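Local atomic coordinates of vacuolar protein sorting 29 (Cryptosporidium parvum, PDB entry 2A22), a protein that probably takes part in vacuolar protein sorting as a VPS29-family component of retromer, built on a calcineurin-like phosphoesterase fold. Residues Val65-Gln68 with Glu69-Glu72; Ser132-Gln135 with Trp136-Leu140. One frame throughout, in Å; residues are numbered along the deposited sequence.

Interaction 1: Val65-Gln68 with Glu69-Glu72; sequences VCSQ and EYVE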
loop_
_atom_site.group_PDB
_atom_site.type_symbol
_atom_site.label_atom_id
_atom_site.label_comp_id
_atom_site.label_asym_id
_atom_site.label_seq_id
_atom_site.Cartn_x
_atom_site.Cartn_y
_atom_site.Cartn_z
ATOM N N VAL A 65 0.653 -5.373 8.642
ATOM C CA VAL A 65 -0.737 -5.498 9.090
ATOM C C VAL A 65 -0.756 -5.930 10.567
ATOM O O VAL A 65 -1.518 -5.377 11.357
ATOM C CB VAL A 65 -1.496 -6.526 8.235
ATOM C CG1 VAL A 65 -2.913 -6.710 8.749
ATOM C CG2 VAL A 65 -1.490 -6.095 6.754
ATOM N N CYS A 66 0.093 -6.924 10.898
ATOM C CA CYS A 66 0.384 -7.395 12.274
ATOM C C CYS A 66 -0.744 -8.124 13.003
ATOM O O CYS A 66 -0.488 -8.915 13.909
ATOM C CB CYS A 66 0.918 -6.249 13.151
ATOM S SG CYS A 66 2.432 -5.472 12.536
ATOM N N SER A 67 -1.983 -7.850 12.613
ATOM C CA SER A 67 -3.162 -8.427 13.253
ATOM C C SER A 67 -3.904 -9.336 12.282
ATOM O O SER A 67 -4.334 -8.893 11.188
ATOM C CB SER A 67 -4.110 -7.306 13.710
ATOM O OG SER A 67 -5.408 -7.810 13.946
ATOM N N GLN A 68 -4.096 -10.588 12.685
ATOM C CA GLN A 68 -4.770 -11.549 11.818
ATOM C C GLN A 68 -6.187 -11.109 11.512
ATOM O O GLN A 68 -6.663 -11.317 10.396
ATOM C CB GLN A 68 -4.782 -12.961 12.399
ATOM C CG GLN A 68 -5.310 -14.048 11.372
ATOM C CD GLN A 68 -4.429 -14.147 10.119
ATOM O OE1 GLN A 68 -3.295 -13.661 10.118
ATOM N NE2 GLN A 68 -4.937 -14.805 9.058
ATOM N N GLU A 69 -6.850 -10.512 12.504
ATOM C CA GLU A 69 -8.165 -9.915 12.314
ATOM C C GLU A 69 -8.135 -8.893 11.158
ATOM O O GLU A 69 -9.075 -8.835 10.362
ATOM C CB GLU A 69 -8.658 -9.254 13.618
ATOM C CG GLU A 69 -10.019 -8.555 13.481
ATOM C CD GLU A 69 -10.381 -7.605 14.643
ATOM O OE1 GLU A 69 -9.948 -7.833 15.787
ATOM O OE2 GLU A 69 -11.115 -6.614 14.399
ATOM N N TYR A 70 -7.055 -8.109 11.046
ATOM C CA TYR A 70 -6.977 -7.095 9.985
ATOM C C TYR A 70 -6.549 -7.688 8.612
ATOM O O TYR A 70 -6.987 -7.222 7.558
ATOM C CB TYR A 70 -6.170 -5.867 10.453
ATOM C CG TYR A 70 -7.056 -4.975 11.293
ATOM C CD1 TYR A 70 -7.363 -5.291 12.630
ATOM C CD2 TYR A 70 -7.693 -3.884 10.716
ATOM C CE1 TYR A 70 -8.261 -4.495 13.376
ATOM C CE2 TYR A 70 -8.572 -3.109 11.434
ATOM C CZ TYR A 70 -8.837 -3.406 12.759
ATOM O OH TYR A 70 -9.686 -2.585 13.436
ATOM N N VAL A 71 -5.745 -8.753 8.639
ATOM C CA VAL A 71 -5.555 -9.589 7.460
ATOM C C VAL A 71 -6.919 -10.033 6.898
ATOM O O VAL A 71 -7.206 -9.888 5.701
ATOM C CB VAL A 71 -4.659 -10.802 7.765
ATOM C CG1 VAL A 71 -4.720 -11.810 6.621
ATOM C CG2 VAL A 71 -3.189 -10.352 8.024
ATOM N N GLU A 72 -7.775 -10.535 7.785
ATOM C CA GLU A 72 -9.093 -11.042 7.387
ATOM C C GLU A 72 -9.990 -9.933 6.862
ATOM O O GLU A 72 -10.728 -10.140 5.904
ATOM C CB GLU A 72 -9.737 -11.818 8.545
ATOM C CG GLU A 72 -8.937 -13.132 8.797
ATOM C CD GLU A 72 -9.321 -13.909 10.059
ATOM O OE1 GLU A 72 -9.967 -13.367 10.988
ATOM O OE2 GLU A 72 -8.959 -15.100 10.118
HETATM O O HOH W 1 -7.375 -16.002 8.533
#

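Interaction 2: Ser132-Gln135 with Trp136-Leu140; sequences SLEQ and WQRRL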
loop_
_atom_site.group_PDB
_atom_site.type_symbol
_atom_site.label_atom_id
_atom_site.label_comp_id
_atom_site.label_asym_id
_atom_site.label_seq_id
_atom_site.Cartn_x
_atom_site.Cartn_y
_atom_site.Cartn_z
ATOM N N SER A 132 17.864 3.747 -4.827
ATOM C CA SER A 132 17.713 2.363 -4.434
ATOM C C SER A 132 16.304 1.857 -4.816
ATOM O O SER A 132 16.119 0.725 -5.322
ATOM C CB SER A 132 18.012 2.218 -2.954
ATOM O OG SER A 132 18.089 0.848 -2.599
ATOM N N LEU A 133 15.312 2.720 -4.630
ATOM C CA LEU A 133 13.955 2.386 -5.067
ATOM C C LEU A 133 13.945 2.056 -6.545
ATOM O O LEU A 133 13.366 1.042 -6.966
ATOM C CB LEU A 133 12.977 3.516 -4.759
ATOM C CG LEU A 133 12.501 3.540 -3.307
ATOM C CD1 LEU A 133 11.577 4.727 -3.129
ATOM C CD2 LEU A 133 11.818 2.212 -2.858
ATOM N N GLU A 134 14.624 2.897 -7.323
ATOM C CA GLU A 134 14.708 2.693 -8.770
ATOM C C GLU A 134 15.412 1.383 -9.166
ATOM O O GLU A 134 15.039 0.756 -10.149
ATOM C CB GLU A 134 15.343 3.893 -9.469
ATOM C CG GLU A 134 15.030 3.903 -10.975
ATOM C CD GLU A 134 15.746 5.006 -11.748
ATOM O OE1 GLU A 134 16.780 5.531 -11.253
ATOM O OE2 GLU A 134 15.269 5.332 -12.859
ATOM N N GLN A 135 16.396 0.959 -8.377
ATOM C CA GLN A 135 17.056 -0.335 -8.602
ATOM C C GLN A 135 16.108 -1.508 -8.377
ATOM O O GLN A 135 16.195 -2.541 -9.050
ATOM C CB GLN A 135 18.299 -0.447 -7.720
ATOM C CG GLN A 135 19.250 0.751 -7.960
ATOM C CD GLN A 135 20.621 0.576 -7.324
ATOM O OE1 GLN A 135 21.433 -0.228 -7.795
ATOM N NE2 GLN A 135 20.895 1.342 -6.252
ATOM N N TRP A 136 15.188 -1.326 -7.431
ATOM C CA TRP A 136 14.152 -2.300 -7.182
ATOM C C TRP A 136 13.057 -2.334 -8.240
ATOM O O TRP A 136 12.612 -3.428 -8.567
ATOM C CB TRP A 136 13.576 -2.148 -5.773
ATOM C CG TRP A 136 14.484 -2.759 -4.753
ATOM C CD1 TRP A 136 15.446 -2.118 -3.998
ATOM C CD2 TRP A 136 14.554 -4.142 -4.400
ATOM N NE1 TRP A 136 16.090 -3.033 -3.178
ATOM C CE2 TRP A 136 15.557 -4.276 -3.406
ATOM C CE3 TRP A 136 13.856 -5.285 -4.813
ATOM C CZ2 TRP A 136 15.874 -5.511 -2.827
ATOM C CZ3 TRP A 136 14.165 -6.506 -4.223
ATOM C CH2 TRP A 136 15.161 -6.609 -3.248
ATOM N N GLN A 137 12.620 -1.190 -8.790
ATOM C CA GLN A 137 11.630 -1.291 -9.885
ATOM C C GLN A 137 12.195 -2.030 -11.084
ATOM O O GLN A 137 11.492 -2.827 -11.699
ATOM C CB GLN A 137 10.958 0.031 -10.319
ATOM C CG GLN A 137 11.791 1.041 -11.023
ATOM C CD GLN A 137 11.893 0.910 -12.549
ATOM O OE1 GLN A 137 11.334 0.020 -13.213
ATOM N NE2 GLN A 137 12.628 1.818 -13.102
ATOM N N ARG A 138 13.459 -1.754 -11.395
ATOM C CA ARG A 138 14.145 -2.381 -12.519
ATOM C C ARG A 138 14.293 -3.879 -12.247
ATOM O O ARG A 138 14.054 -4.710 -13.135
ATOM C CB ARG A 138 15.505 -1.713 -12.747
ATOM C CG ARG A 138 15.385 -0.362 -13.417
ATOM C CD ARG A 138 16.733 0.224 -13.873
ATOM N NE ARG A 138 16.647 1.690 -13.891
ATOM C CZ ARG A 138 17.491 2.513 -14.522
ATOM N NH1 ARG A 138 18.518 2.030 -15.213
ATOM N NH2 ARG A 138 17.300 3.830 -14.467
ATOM N N ARG A 139 14.658 -4.216 -11.005
ATOM C CA ARG A 139 14.750 -5.615 -10.618
ATOM C C ARG A 139 13.421 -6.319 -10.807
ATOM O O ARG A 139 13.368 -7.402 -11.414
ATOM C CB ARG A 139 15.226 -5.767 -9.177
ATOM C CG ARG A 139 14.829 -7.100 -8.562
ATOM C CD ARG A 139 16.008 -7.878 -8.006
ATOM N NE ARG A 139 16.877 -7.030 -7.197
ATOM C CZ ARG A 139 17.462 -7.419 -6.068
ATOM N NH1 ARG A 139 17.260 -8.655 -5.577
ATOM N NH2 ARG A 139 18.237 -6.553 -5.417
ATOM N N LEU A 140 12.351 -5.716 -10.272
ATOM C CA LEU A 140 11.022 -6.290 -10.391
ATOM C C LEU A 140 10.468 -6.053 -11.788
ATOM O O LEU A 140 9.495 -6.678 -12.189
ATOM C CB LEU A 140 10.076 -5.732 -9.316
ATOM C CG LEU A 140 10.466 -5.987 -7.848
ATOM C CD1 LEU A 140 9.470 -5.353 -6.867
ATOM C CD2 LEU A 140 10.619 -7.481 -7.574
HETATM O O HOH W 2 18.346 -1.886 -1.739
#

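Interaction 1: Val65-Gln68 with Glu69-Glu72
S67 and Y70 meet at the start of helix 68-77, where S67 is the N-cap. The main grip is polar. S67 O receives V71 N at 2.9 Å in a nearly straight bond (164°) and a weak second bond from Y70 N, while S67 OG caps the same Y70 N at 3.3 Å, also weakly. With chi1 at 162°, S67 OG swings away from its own nitrogen to the edge of the Y70 ring, in its plane and 3.4 Å from Y70 CD1. One residue further along, E72 N donates to Q68 O at 2.9 Å. In the calcineurin-like phosphoesterase fold this is a strand-loop-helix junction: the chain leaves strand 58-61, and C66 N in the loop is tied to D89 OD1. The apolar part is small: V65 CG1 reaches V71 CG2 at 3.7 Å and Y70 CB at 3.8 Å, the two valines crossing at about a right angle. A bend at chi2 (62°) folds the Q68 chain back so that its amide lies against V71, NE2 3.9 Å from V71 CG1. F93 N holds Q68 OE1, and NE2 donates to a water that also approaches E72 OE2, though too closely for that bond to be trusted.

Interaction 2: Ser132-Gln135 with Trp136-Leu140
W136, Q137, R138 and R139 each donate a backbone N-H to the carbonyl four residues earlier, from S132 O through Q135 O, at donor-acceptor lengths of 3.0 to 3.2 Å, the regular pattern of an alpha helix. On the side-chain level E134 and R138, also one turn apart, form a salt bridge, R138 NH2 to E134 OE2 at 3.0 Å. The N-H is well aimed (166°) and the oxygen lies in the guanidinium plane at its edge, yet the nitrogen stands above the carboxylate, 76° out of its plane, and the two flat groups are nearly perpendicular. Both chains run extended to reach this meeting. E134 OE2 is also held by N159 ND2, so two donors share one oxygen, which would probably favour the charged carboxylate. Between these two residues along the helix, the aliphatic part of Q137 folds back on the backbone, with CG 3.4 Å from E134 O; it lies alongside E134, pointing the same way.

The CD1 edge of the W136 indole faces back toward the start of the helix, with W136 CD1 3.2 Å from S132 O, near the ring plane. A water in the indole plane accepts from W136 NE1 at 2.9 Å and is bonded to S132 OG at the same distance; that hydroxyl has a second partner in L125 O. Bends at chi2 and chi3 bring the R139 guanidinium over one face of the indole, NH2 toward its rim.

This helix is the connection of a beta-alpha-beta unit between the neighbouring parallel strands 114-119 and 144-147. L133 rests on L145 and T147 and L140 on L145, while L133, E134 and Q137 reach F163 of strand 161-165.

In the fold
Interactions 1 and 2 lie on opposite sides of the chain's centre, their own centres 28 Å apart and their nearest atoms about 17 Å apart, so neither touches the other. Each belongs to a different half of the alpha-beta-beta-alpha sandwich: residues 65-72 follow strand 58-61 of the six-stranded sheet, whereas helix 130-140 packs on the five-stranded one. They also mark different places on a helix, the capped start of a helix in interaction 1 and most of a helix, through to its last residue, in interaction 2. D87, H120 and H149 may outline a vacant metal site like that of related phosphoesterases; no metal or ligand atom takes part in either contact.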